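Local atomic coordinates of cytochrome cL (Hyphomicrobium denitrificans, PDB entry 2D0W), a protein that carries a covalently bound heme and transfers electrons, probably as the electron acceptor of methanol dehydrogenase in periplasmic methanol oxidation. Residues L14-A20 against F92-G97; Q19-R25 against G107-D113. All coordinates share one frame; numbering follows the deposited sequence.

Interaction 1 of 2, residues L14-A20 against F92-G97; sequences LDVEGQA and FETIFG. With HEM (protoporphyrin IX containing Fe), chain H.
The ring of Phe-96 stands out from its helix and fits into a hollow walled by Leu-14, Val-16, Gln-19 and Ala-20. It reaches this hollow because chi1 of Phe-96 (-163°) sets CG anti to the backbone N, which carries the ring off the helix and against one side of the short helix 16-19 and the residue that follows it. Its leading corner goes deepest: Phe-96 CZ sits 3.7 Å from Val-16 CA and 3.7 Å from Ala-20 N. Val-16 CG2 lies over the centre of one ring face, 4.2 Å above the plane, while Gln-19 CB meets the ring at its edge. This is plain apolar packing, with no hydrogen bond between the segments, of the N-terminal residues 14-20 against helix 88-97 of the c-type cytochrome fold. That helix turns Thr-94 and Ile-95 toward the heme, Thr-94 CG2 lying 3.6 Å from HEM C2A. A second bump, Leu-14, slides past Phe-96 in the reverse direction and forks over the helix backbone. Its CD1 rests on Gly-97 CA at 3.9 Å, where a CB would collide with it, and its CD2 approaches Glu-93 O at 3.8 Å. Phe-92 meets Val-16 CG2 with its ring edge, and Phe-33 and Phe-5 also pack against that ring.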
# COMPACT_ATOMS: atom_id res chain seq x y z
N LEU A 14 15.66 -8.71 2.03
CA LEU A 14 15.63 -7.28 1.90
C LEU A 14 16.32 -6.64 3.09
O LEU A 14 15.98 -6.96 4.21
CB LEU A 14 14.17 -6.84 1.81
CG LEU A 14 13.61 -6.47 0.43
CD1 LEU A 14 14.32 -7.14 -0.73
CD2 LEU A 14 12.08 -6.62 0.39
N ASP A 15 17.25 -5.71 2.89
CA ASP A 15 17.86 -5.05 4.06
C ASP A 15 17.11 -3.78 4.42
O ASP A 15 17.54 -2.67 4.13
CB ASP A 15 19.38 -4.85 3.90
CG ASP A 15 20.02 -4.11 5.09
OD1 ASP A 15 21.11 -3.58 4.87
OD2 ASP A 15 19.46 -4.05 6.21
N VAL A 16 15.95 -3.98 5.05
CA VAL A 16 15.04 -2.89 5.40
C VAL A 16 15.73 -1.78 6.22
O VAL A 16 15.73 -0.64 5.82
CB VAL A 16 13.75 -3.43 6.07
CG1 VAL A 16 12.86 -2.28 6.51
CG2 VAL A 16 13.01 -4.37 5.13
N GLU A 17 16.36 -2.14 7.34
CA GLU A 17 17.01 -1.11 8.18
C GLU A 17 18.17 -0.39 7.50
O GLU A 17 18.47 0.77 7.77
CB GLU A 17 17.48 -1.73 9.48
CG GLU A 17 16.65 -2.91 9.94
CD GLU A 17 15.64 -2.55 11.00
OE1 GLU A 17 14.53 -3.14 11.00
OE2 GLU A 17 15.99 -1.69 11.86
N GLY A 18 18.83 -1.11 6.61
CA GLY A 18 19.97 -0.54 5.92
C GLY A 18 19.56 0.41 4.82
O GLY A 18 20.26 1.39 4.56
N GLN A 19 18.41 0.12 4.19
CA GLN A 19 18.02 0.78 2.95
C GLN A 19 16.94 1.82 3.11
O GLN A 19 16.96 2.83 2.41
CB GLN A 19 17.66 -0.26 1.87
CG GLN A 19 18.87 -0.97 1.21
CD GLN A 19 19.60 -0.09 0.18
OE1 GLN A 19 19.04 0.28 -0.85
NE2 GLN A 19 20.87 0.22 0.46
N ALA A 20 16.00 1.60 4.02
CA ALA A 20 14.98 2.61 4.32
C ALA A 20 15.59 3.93 4.80
O ALA A 20 16.62 3.93 5.48
CB ALA A 20 14.04 2.07 5.33
N PHE A 92 4.31 -4.80 0.52
CA PHE A 92 5.43 -4.03 1.02
C PHE A 92 6.74 -4.54 0.36
O PHE A 92 7.58 -3.73 -0.11
CB PHE A 92 5.48 -4.15 2.56
CG PHE A 92 6.73 -3.57 3.21
CD1 PHE A 92 6.78 -2.24 3.59
CD2 PHE A 92 7.86 -4.36 3.42
CE1 PHE A 92 7.92 -1.71 4.20
CE2 PHE A 92 9.01 -3.85 4.00
CZ PHE A 92 9.04 -2.51 4.41
N GLU A 93 6.92 -5.87 0.35
CA GLU A 93 8.17 -6.47 -0.14
C GLU A 93 8.30 -6.14 -1.65
O GLU A 93 9.38 -5.75 -2.11
CB GLU A 93 8.15 -8.00 0.10
CG GLU A 93 8.22 -8.48 1.53
CD GLU A 93 8.07 -10.02 1.69
OE1 GLU A 93 7.19 -10.60 1.00
OE2 GLU A 93 8.82 -10.65 2.50
N THR A 94 7.21 -6.21 -2.41
CA THR A 94 7.25 -5.89 -3.85
C THR A 94 7.65 -4.44 -4.06
O THR A 94 8.58 -4.14 -4.83
CB THR A 94 5.93 -6.22 -4.51
OG1 THR A 94 5.71 -7.62 -4.34
CG2 THR A 94 5.92 -5.85 -6.02
N ILE A 95 7.01 -3.53 -3.33
CA ILE A 95 7.34 -2.11 -3.41
C ILE A 95 8.75 -1.85 -2.92
O ILE A 95 9.49 -1.16 -3.61
CB ILE A 95 6.31 -1.19 -2.70
CG1 ILE A 95 4.93 -1.54 -3.23
CG2 ILE A 95 6.63 0.32 -2.99
CD1 ILE A 95 3.76 -1.11 -2.29
N PHE A 96 9.12 -2.42 -1.77
CA PHE A 96 10.40 -2.13 -1.15
C PHE A 96 11.54 -2.63 -2.04
O PHE A 96 12.46 -1.88 -2.35
CB PHE A 96 10.56 -2.77 0.26
CG PHE A 96 11.67 -2.17 1.06
CD1 PHE A 96 13.01 -2.47 0.79
CD2 PHE A 96 11.39 -1.30 2.11
CE1 PHE A 96 14.03 -1.89 1.55
CE2 PHE A 96 12.40 -0.72 2.84
CZ PHE A 96 13.72 -0.99 2.56
N GLY A 97 11.48 -3.91 -2.42
CA GLY A 97 12.60 -4.55 -3.11
C GLY A 97 12.44 -4.59 -4.60
O GLY A 97 13.40 -4.87 -5.29
CHA HEM H . 4.76 -4.54 -10.85
CHB HEM H . 3.61 -1.32 -7.38
CHC HEM H . 6.23 2.19 -9.51
CHD HEM H . 6.30 -0.65 -13.44
C1A HEM H . 4.26 -4.03 -9.65
C2A HEM H . 3.60 -4.73 -8.57
C3A HEM H . 3.26 -3.83 -7.64
C4A HEM H . 3.72 -2.52 -8.06
CMA HEM H . 2.50 -4.09 -6.30
CAA HEM H . 3.26 -6.24 -8.55
CBA HEM H . 1.91 -6.39 -9.26
CGA HEM H . 1.35 -7.81 -9.17
O1A HEM H . 1.83 -8.61 -8.33
O2A HEM H . 0.43 -8.12 -9.96
C1B HEM H . 4.26 -0.10 -7.62
C2B HEM H . 4.27 1.13 -6.82
C3B HEM H . 5.01 1.99 -7.34
C4B HEM H . 5.52 1.50 -8.59
CMB HEM H . 3.41 1.26 -5.57
CAB HEM H . 5.55 3.25 -6.65
CBB HEM H . 6.14 3.18 -5.50
C1C HEM H . 6.47 1.74 -10.79
C2C HEM H . 7.29 2.39 -11.83
C3C HEM H . 7.25 1.64 -12.91
C4C HEM H . 6.52 0.40 -12.59
CMC HEM H . 7.58 3.89 -11.76
CAC HEM H . 7.64 1.97 -14.39
CBC HEM H . 8.79 2.56 -14.57
C1D HEM H . 6.00 -1.96 -13.14
C2D HEM H . 6.15 -3.11 -14.02
C3D HEM H . 5.68 -4.32 -13.22
C4D HEM H . 5.27 -3.80 -11.93
CMD HEM H . 6.69 -3.09 -15.48
CAD HEM H . 5.64 -5.83 -13.64
CBD HEM H . 6.87 -6.40 -12.92
CGD HEM H . 6.87 -7.91 -12.83
O1D HEM H . 7.77 -8.49 -12.20
O2D HEM H . 5.94 -8.52 -13.37
NA HEM H . 4.29 -2.69 -9.30
NB HEM H . 5.00 0.25 -8.73
NC HEM H . 6.06 0.51 -11.27
ND HEM H . 5.46 -2.42 -11.94
FE HEM H . 5.28 -1.10 -10.25

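Interaction 2 of 2, residues Q19-R25 against G107-D113; sequences QAPKEGR and GQDLELD. With ZN (zinc ion), chain D.
Gln-19 and Gln-108 meet through backbone and water. The CA of Gln-108 directs its hydrogen at Gln-19 O, a CA-H...O contact of 3.3 Å, and one water donates both to Gln-19 O and to Gln-108 O, tying the two carbonyls together. The placing of the two side-chain amides is doubtful. Ala-20 follows, lying beside Leu-112, though the closeness modelled there is doubtful too. Pro-21 lays its ring on the turn 107-111: CD lies 3.2 Å from Leu-110 O and 3.6 Å from Gly-107 O, and CB touches Glu-111 CG at 3.7 Å. Pro-21 O in turn accepts from Arg-25 NH1 (3.0 Å, 157° at the hydrogen), the donor standing above the carbonyl plane, which draws the loop back on itself. Beyond it, Glu-23 packs CB near the carboxylate of Glu-111, Glu-23 OE1 and Glu-111 OE2 being 4.3 Å apart, a pairing of like charges that probably disfavours full ionisation of both. Glu-111 CG packs on Pro-21 CB and against Glu-23 O; an alanine here would probably open a gap beside Pro-21 CB and Glu-23 CB, which CG and the carboxylate now fill. Gly-24, at positive phi, comes so close to Glu-111 that a CB would clash; its O accepts from Asp-113 N at 2.9 Å, in the first turn of helix 112-124. Arg-25 then runs alongside Leu-112, CD to CD2 3.6 Å. Earlier in the 107-113 segment, Asp-109 OD1 binds a zinc ion together with His-106 and a water. The loop thus spans from helix 16-19 to helix 28-36 across the start of helix 112-124, whose Leu-112 also packs on Val-30 and Met-34 of helix 28-36 and on Phe-92 of helix 88-97.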
# COMPACT_ATOMS: atom_id res chain seq x y z
N GLN A 19 18.41 0.12 4.19
CA GLN A 19 18.02 0.78 2.95
C GLN A 19 16.94 1.82 3.11
O GLN A 19 16.96 2.83 2.41
CB GLN A 19 17.66 -0.26 1.87
CG GLN A 19 18.87 -0.97 1.21
CD GLN A 19 19.60 -0.09 0.18
OE1 GLN A 19 19.04 0.28 -0.85
NE2 GLN A 19 20.87 0.22 0.46
N ALA A 20 16.00 1.60 4.02
CA ALA A 20 14.98 2.61 4.32
C ALA A 20 15.59 3.93 4.80
O ALA A 20 16.62 3.93 5.48
CB ALA A 20 14.04 2.07 5.33
N PRO A 21 14.96 5.09 4.44
CA PRO A 21 15.35 6.39 5.01
C PRO A 21 15.51 6.32 6.52
O PRO A 21 14.83 5.53 7.17
CB PRO A 21 14.13 7.27 4.68
CG PRO A 21 13.60 6.67 3.40
CD PRO A 21 13.87 5.20 3.47
N LYS A 22 16.39 7.14 7.11
CA LYS A 22 16.50 7.15 8.59
C LYS A 22 15.22 7.66 9.30
O LYS A 22 14.85 7.18 10.37
CB LYS A 22 17.74 7.94 9.08
CG LYS A 22 18.83 7.08 9.77
CD LYS A 22 19.31 5.88 8.92
CE LYS A 22 19.79 4.69 9.73
NZ LYS A 22 18.98 4.42 10.98
N GLU A 23 14.55 8.63 8.69
CA GLU A 23 13.37 9.26 9.27
C GLU A 23 12.12 8.46 8.99
O GLU A 23 12.09 7.69 8.05
CB GLU A 23 13.20 10.68 8.69
CG GLU A 23 14.47 11.55 8.78
CD GLU A 23 15.53 11.20 7.71
OE1 GLU A 23 15.25 10.44 6.72
OE2 GLU A 23 16.66 11.70 7.89
N GLY A 24 11.08 8.63 9.81
CA GLY A 24 9.76 8.08 9.51
C GLY A 24 9.61 6.61 9.86
O GLY A 24 8.73 5.92 9.33
N ARG A 25 10.46 6.12 10.76
CA ARG A 25 10.31 4.75 11.24
C ARG A 25 9.71 4.71 12.64
O ARG A 25 9.16 3.69 13.07
CB ARG A 25 11.64 3.97 11.21
CG ARG A 25 12.73 4.65 10.46
CD ARG A 25 13.55 3.84 9.49
NE ARG A 25 14.54 3.02 10.14
CZ ARG A 25 15.72 2.67 9.63
NH1 ARG A 25 16.14 3.11 8.45
NH2 ARG A 25 16.52 1.88 10.35
N GLY A 107 12.25 0.94 -1.83
CA GLY A 107 12.57 0.91 -0.41
C GLY A 107 13.38 2.10 0.05
O GLY A 107 13.03 2.73 1.03
N GLN A 108 14.43 2.41 -0.67
CA GLN A 108 15.33 3.53 -0.42
C GLN A 108 14.63 4.91 -0.52
O GLN A 108 15.13 5.85 0.01
CB GLN A 108 16.53 3.47 -1.39
CG GLN A 108 17.73 2.70 -0.82
CD GLN A 108 19.03 2.75 -1.67
OE1 GLN A 108 20.10 3.16 -1.19
NE2 GLN A 108 18.94 2.29 -2.90
N ASP A 109 13.47 4.98 -1.19
CA ASP A 109 12.84 6.26 -1.58
C ASP A 109 11.83 6.79 -0.57
O ASP A 109 11.63 8.00 -0.45
CB ASP A 109 12.06 6.09 -2.90
CG ASP A 109 12.97 5.75 -4.09
OD1 ASP A 109 12.46 5.27 -5.13
OD2 ASP A 109 14.18 5.96 -4.00
N LEU A 110 11.14 5.86 0.08
CA LEU A 110 9.95 6.12 0.92
C LEU A 110 10.29 5.94 2.39
O LEU A 110 10.78 4.89 2.76
CB LEU A 110 8.89 5.04 0.60
CG LEU A 110 8.20 5.12 -0.77
CD1 LEU A 110 7.76 3.72 -1.35
CD2 LEU A 110 7.06 6.05 -0.57
N GLU A 111 9.98 6.91 3.25
CA GLU A 111 9.99 6.61 4.70
C GLU A 111 8.96 5.54 5.01
O GLU A 111 7.88 5.48 4.40
CB GLU A 111 9.73 7.86 5.54
CG GLU A 111 10.87 8.89 5.41
CD GLU A 111 10.48 10.28 5.90
OE1 GLU A 111 9.45 10.39 6.61
OE2 GLU A 111 11.20 11.28 5.56
N LEU A 112 9.32 4.68 5.97
CA LEU A 112 8.52 3.51 6.29
C LEU A 112 7.07 3.87 6.58
O LEU A 112 6.16 3.14 6.16
CB LEU A 112 9.14 2.74 7.46
CG LEU A 112 10.42 1.96 7.08
CD1 LEU A 112 10.20 0.97 5.95
CD2 LEU A 112 11.44 2.93 6.67
N ASP A 113 6.85 5.00 7.27
CA ASP A 113 5.49 5.43 7.65
C ASP A 113 4.71 5.81 6.38
O ASP A 113 3.53 5.50 6.27
CB ASP A 113 5.54 6.59 8.65
CG ASP A 113 4.17 6.88 9.30
OD1 ASP A 113 3.55 5.96 9.88
OD2 ASP A 113 3.70 8.03 9.18
ZN ZN D . 10.31 5.20 -5.66
O HOH W 1 17.25 5.58 2.04
O HOH W 2 8.87 5.93 -4.23

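The two contacts are overlapping sections of one N-terminal strip, sharing Gln-19 and Ala-20, laid first on helix 88-97 and then on the turn 107-111 and the start of helix 112-124. Both are partly buried, but interaction 1 is the more enclosed, with five of its nine touching residues buried, and is mainly apolar, with no hydrogen bond across it. Interaction 2, the larger at 531 Å² against 314 Å², has more exposed residues and adds a backbone hydrogen bond, a bridging water and close carboxylates. They adjoin directly: Phe-96 O and Gly-107 N, 2.9 Å apart, probably hydrogen-bond, and Ile-95 CG2 meets Leu-110 CD1 at 3.9 Å. Segment 92-97 holds Thr-94 and Ile-95 of the heme pocket; 107-113 brings Leu-110 near the heme and supplies the zinc ligand Asp-109.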